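Local coordinates for appr-1-p processing domain protein (PDB 5M31) that is a macro domain protein, an alpha/beta fold whose mixed beta sheet is packed between helices, at residues A[113-124]-A[146-157]. Sequence-based numbering, arbitrary orientation. Where two conformers were deposited one is given.
Sequences IQELRVRSIALP and LEALEGVEVWVY
Arg119 turns its guanidinium onto Gly151 O, gripping that one oxygen side-on with NE (3.1 Å) and NH2 (3.0 Å). NH2 lies on a lone pair in the carbonyl plane, while NE sits above that plane. Although CB points away from residues 146-157, bends at chi2 (-59°) and chi3 (-52°) bring the guanidinium back to Gly151, a residue of the type II turn from Leu149 to Val152. Just beyond, Glu153 N bonds to Arg119 O, and the two strands run on in parallel; the last bond of the series, Tyr157 N to Leu123 O, is 2.8 Å. Strands 120-123 and 153-157, with helix 135-146 between them, form a beta-alpha-beta crossover of the macro domain, flanked by strands 26-31 and 11-15. On the helix-covered face, Leu123 uses both methyls: its CD1 lies 3.7 Å from Val154 CG1, and CD2 meets Leu146 CD1 tip to tip. The side chains of Ile113 and Leu149 cross at about a right angle, CD1 to CD1 at 3.7 Å; the other methyl of Leu149, CD2, touches Gln114 NE2 at 3.6 Å. On the opposite face Ala122 CB lies obliquely to the Tyr157 ring, 3.9 Å from CE1, and Ser120 OG bonds to Glu25 N.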
loop_
_atom_site.group_PDB
_atom_site.type_symbol
_atom_site.label_atom_id
_atom_site.label_comp_id
_atom_site.label_asym_id
_atom_site.label_seq_id
_atom_site.Cartn_x
_atom_site.Cartn_y
_atom_site.Cartn_z
ATOM N N ILE A 113 3.099 10.160 1.007
ATOM C CA ILE A 113 1.997 10.970 0.403
ATOM C C ILE A 113 2.405 12.437 0.436
ATOM O O ILE A 113 2.318 13.176 -0.618
ATOM C CB ILE A 113 0.673 10.704 1.165
ATOM C CG1 ILE A 113 0.176 9.285 0.835
ATOM C CG2 ILE A 113 -0.343 11.803 0.861
ATOM C CD1 ILE A 113 -0.988 8.891 1.707
ATOM N N GLN A 114 2.892 12.884 1.580
ATOM C CA GLN A 114 3.289 14.289 1.740
ATOM C C GLN A 114 4.487 14.646 0.916
ATOM O O GLN A 114 4.446 15.711 0.229
ATOM C CB GLN A 114 3.376 14.619 3.244
ATOM C CG GLN A 114 1.935 14.530 3.769
ATOM C CD GLN A 114 1.674 15.076 5.140
ATOM O OE1 GLN A 114 2.524 15.019 6.033
ATOM N NE2 GLN A 114 0.425 15.614 5.330
ATOM N N GLU A 115 5.516 13.804 0.906
ATOM C CA GLU A 115 6.767 14.015 0.127
ATOM C C GLU A 115 6.466 14.209 -1.346
ATOM O O GLU A 115 7.026 15.119 -1.993
ATOM C CB GLU A 115 7.742 12.830 0.246
ATOM C CG GLU A 115 8.495 12.741 1.568
ATOM C CD GLU A 115 9.192 11.431 1.824
ATOM O OE1 GLU A 115 9.084 10.452 1.028
ATOM O OE2 GLU A 115 9.723 11.265 2.946
ATOM N N LEU A 116 5.560 13.377 -1.852
ATOM C CA LEU A 116 5.269 13.293 -3.258
ATOM C C LEU A 116 4.070 14.164 -3.646
ATOM O O LEU A 116 3.760 14.253 -4.836
ATOM C CB LEU A 116 5.042 11.853 -3.692
ATOM C CG LEU A 116 6.289 10.976 -3.610
ATOM C CD1 LEU A 116 5.955 9.507 -3.688
ATOM C CD2 LEU A 116 7.277 11.384 -4.702
ATOM N N ARG A 117 3.460 14.856 -2.677
ATOM C CA ARG A 117 2.297 15.729 -2.917
ATOM C C ARG A 117 1.200 14.950 -3.662
ATOM O O ARG A 117 0.500 15.472 -4.544
ATOM C CB ARG A 117 2.716 17.021 -3.645
ATOM C CG ARG A 117 3.994 17.619 -3.046
ATOM C CD ARG A 117 4.606 18.725 -3.875
ATOM N NE ARG A 117 5.861 19.162 -3.263
ATOM C CZ ARG A 117 6.659 20.117 -3.753
ATOM N NH1 ARG A 117 6.344 20.774 -4.890
ATOM N NH2 ARG A 117 7.774 20.454 -3.084
ATOM N N VAL A 118 1.009 13.709 -3.225
ATOM C CA VAL A 118 -0.074 12.867 -3.772
ATOM C C VAL A 118 -1.431 13.343 -3.303
ATOM O O VAL A 118 -1.598 13.679 -2.124
ATOM C CB VAL A 118 0.155 11.396 -3.329
ATOM C CG1 VAL A 118 -1.075 10.553 -3.571
ATOM C CG2 VAL A 118 1.343 10.857 -4.077
ATOM N N ARG A 119 -2.405 13.472 -4.242
ATOM C CA ARG A 119 -3.695 14.061 -3.905
ATOM C C ARG A 119 -4.813 13.017 -3.859
ATOM O O ARG A 119 -5.918 13.324 -3.434
ATOM C CB ARG A 119 -4.094 15.137 -4.938
ATOM C CG ARG A 119 -3.055 16.208 -5.131
ATOM C CD ARG A 119 -2.743 16.960 -3.849
ATOM N NE ARG A 119 -3.948 17.476 -3.190
ATOM C CZ ARG A 119 -4.619 18.583 -3.512
ATOM N NH1 ARG A 119 -4.241 19.400 -4.517
ATOM N NH2 ARG A 119 -5.701 18.912 -2.804
ATOM N N SER A 120 -4.536 11.810 -4.341
ATOM C CA SER A 120 -5.519 10.724 -4.221
ATOM C C SER A 120 -4.803 9.398 -4.199
ATOM O O SER A 120 -3.802 9.216 -4.880
ATOM C CB SER A 120 -6.538 10.764 -5.367
ATOM O OG SER A 120 -5.877 10.700 -6.597
ATOM N N ILE A 121 -5.295 8.485 -3.358
ATOM C CA ILE A 121 -4.623 7.208 -3.121
ATOM C C ILE A 121 -5.672 6.174 -2.731
ATOM O O ILE A 121 -6.682 6.498 -2.103
ATOM C CB ILE A 121 -3.529 7.336 -2.024
ATOM C CG1 ILE A 121 -2.650 6.092 -1.935
ATOM C CG2 ILE A 121 -4.130 7.752 -0.704
ATOM C CD1 ILE A 121 -1.294 6.366 -1.283
ATOM N N ALA A 122 -5.432 4.931 -3.136
ATOM C CA ALA A 122 -6.288 3.812 -2.776
ATOM C C ALA A 122 -5.444 2.700 -2.171
ATOM O O ALA A 122 -4.351 2.439 -2.638
ATOM C CB ALA A 122 -7.045 3.252 -3.982
ATOM N N LEU A 123 -6.055 2.053 -1.190
ATOM C CA LEU A 123 -5.416 1.042 -0.379
ATOM C C LEU A 123 -6.294 -0.197 -0.292
ATOM O O LEU A 123 -7.519 -0.095 -0.236
ATOM C CB LEU A 123 -5.370 1.498 1.068
ATOM C CG LEU A 123 -4.585 2.445 1.788
ATOM C CD1 LEU A 123 -4.994 3.824 1.323
ATOM C CD2 LEU A 123 -4.843 2.197 3.278
ATOM N N PRO A 124 -5.664 -1.377 -0.197
ATOM C CA PRO A 124 -6.360 -2.556 0.274
ATOM C C PRO A 124 -6.507 -2.534 1.791
ATOM O O PRO A 124 -5.953 -1.699 2.438
ATOM C CB PRO A 124 -5.424 -3.700 -0.177
ATOM C CG PRO A 124 -4.081 -3.118 -0.131
ATOM C CD PRO A 124 -4.220 -1.624 -0.320
ATOM N N LEU A 146 -4.880 8.518 8.557
ATOM C CA LEU A 146 -5.130 9.061 7.214
ATOM C C LEU A 146 -6.311 10.020 7.145
ATOM O O LEU A 146 -6.721 10.431 6.050
ATOM C CB LEU A 146 -5.362 7.935 6.223
ATOM C CG LEU A 146 -4.266 6.910 6.015
ATOM C CD1 LEU A 146 -4.617 6.029 4.821
ATOM C CD2 LEU A 146 -2.914 7.573 5.796
ATOM N N GLU A 147 -6.850 10.396 8.296
ATOM C CA GLU A 147 -7.762 11.537 8.355
ATOM C C GLU A 147 -6.998 12.834 8.710
ATOM O O GLU A 147 -7.532 13.943 8.545
ATOM C CB GLU A 147 -8.919 11.247 9.320
ATOM C CG GLU A 147 -9.906 10.224 8.759
ATOM C CD GLU A 147 -10.977 9.793 9.758
ATOM O OE1 GLU A 147 -10.955 10.286 10.914
ATOM O OE2 GLU A 147 -11.834 8.945 9.390
ATOM N N ALA A 148 -5.717 12.690 9.086
ATOM C CA ALA A 148 -4.819 13.847 9.277
ATOM C C ALA A 148 -4.038 14.228 7.986
ATOM O O ALA A 148 -2.910 14.742 8.060
ATOM C CB ALA A 148 -3.849 13.563 10.414
ATOM N N LEU A 149 -4.643 13.966 6.824
ATOM C CA LEU A 149 -4.098 14.371 5.534
ATOM C C LEU A 149 -5.015 15.402 4.905
ATOM O O LEU A 149 -6.108 15.062 4.357
ATOM C CB LEU A 149 -4.019 13.186 4.588
ATOM C CG LEU A 149 -3.006 12.086 4.924
ATOM C CD1 LEU A 149 -3.114 11.045 3.853
ATOM C CD2 LEU A 149 -1.597 12.667 4.966
ATOM N N GLU A 150 -4.516 16.613 4.820
ATOM C CA GLU A 150 -5.238 17.723 4.213
ATOM C C GLU A 150 -5.196 17.603 2.702
ATOM O O GLU A 150 -4.120 17.511 2.128
ATOM C CB GLU A 150 -4.579 19.060 4.614
ATOM C CG GLU A 150 -5.143 20.300 3.898
ATOM C CD GLU A 150 -4.470 20.630 2.540
ATOM O OE1 GLU A 150 -3.257 20.350 2.370
ATOM O OE2 GLU A 150 -5.160 21.199 1.642
ATOM N N GLY A 151 -6.355 17.609 2.063
ATOM C CA GLY A 151 -6.426 17.690 0.613
ATOM C C GLY A 151 -6.272 16.369 -0.132
ATOM O O GLY A 151 -6.195 16.348 -1.360
ATOM N N VAL A 152 -6.219 15.263 0.604
ATOM C CA VAL A 152 -5.992 13.975 -0.024
ATOM C C VAL A 152 -7.230 13.119 0.036
ATOM O O VAL A 152 -7.814 12.936 1.120
ATOM C CB VAL A 152 -4.856 13.207 0.691
ATOM C CG1 VAL A 152 -4.591 11.901 -0.033
ATOM C CG2 VAL A 152 -3.595 14.066 0.727
ATOM N N GLU A 153 -7.666 12.637 -1.121
ATOM C CA GLU A 153 -8.815 11.691 -1.184
ATOM C C GLU A 153 -8.302 10.279 -1.038
ATOM O O GLU A 153 -7.461 9.894 -1.812
ATOM C CB GLU A 153 -9.529 11.843 -2.505
ATOM C CG GLU A 153 -9.997 13.264 -2.717
ATOM C CD GLU A 153 -11.108 13.387 -3.733
ATOM O OE1 GLU A 153 -11.182 12.524 -4.646
ATOM O OE2 GLU A 153 -11.919 14.359 -3.607
ATOM N N VAL A 154 -8.696 9.590 0.044
ATOM C CA VAL A 154 -8.213 8.252 0.378
ATOM C C VAL A 154 -9.356 7.253 0.248
ATOM O O VAL A 154 -10.434 7.450 0.827
ATOM C CB VAL A 154 -7.733 8.156 1.832
ATOM C CG1 VAL A 154 -7.096 6.810 2.088
ATOM C CG2 VAL A 154 -6.781 9.285 2.155
ATOM N N TRP A 155 -9.106 6.224 -0.546
ATOM C CA TRP A 155 -10.087 5.196 -0.768
ATOM C C TRP A 155 -9.557 3.909 -0.254
ATOM O O TRP A 155 -8.418 3.518 -0.568
ATOM C CB TRP A 155 -10.381 5.079 -2.230
ATOM C CG TRP A 155 -10.836 6.350 -2.768
ATOM C CD1 TRP A 155 -10.043 7.372 -3.246
ATOM C CD2 TRP A 155 -12.147 6.871 -2.679
ATOM N NE1 TRP A 155 -10.826 8.447 -3.569
ATOM C CE2 TRP A 155 -12.128 8.154 -3.253
ATOM C CE3 TRP A 155 -13.380 6.340 -2.252
ATOM C CZ2 TRP A 155 -13.278 8.913 -3.370
ATOM C CZ3 TRP A 155 -14.479 7.056 -2.419
ATOM C CH2 TRP A 155 -14.428 8.370 -2.926
ATOM N N VAL A 156 -10.313 3.294 0.657
ATOM C CA VAL A 156 -9.890 2.052 1.245
ATOM C C VAL A 156 -10.835 0.994 0.810
ATOM O O VAL A 156 -12.051 1.130 0.950
ATOM C CB VAL A 156 -9.802 2.087 2.795
ATOM C CG1 VAL A 156 -9.176 0.800 3.312
ATOM C CG2 VAL A 156 -8.996 3.321 3.241
ATOM N N TYR A 157 -10.280 -0.033 0.180
ATOM C CA TYR A 157 -11.066 -1.137 -0.287
ATOM C C TYR A 157 -11.244 -2.165 0.831
ATOM O O TYR A 157 -10.262 -2.594 1.443
ATOM C CB TYR A 157 -10.418 -1.709 -1.553
ATOM C CG TYR A 157 -10.658 -0.862 -2.770
ATOM C CD1 TYR A 157 -10.121 0.437 -2.897
ATOM C CD2 TYR A 157 -11.572 -1.272 -3.750
ATOM C CE1 TYR A 157 -10.387 1.212 -3.991
ATOM C CE2 TYR A 157 -11.793 -0.517 -4.872
ATOM C CZ TYR A 157 -11.296 0.752 -4.957
ATOM O OH TYR A 157 -11.606 1.533 -6.026
#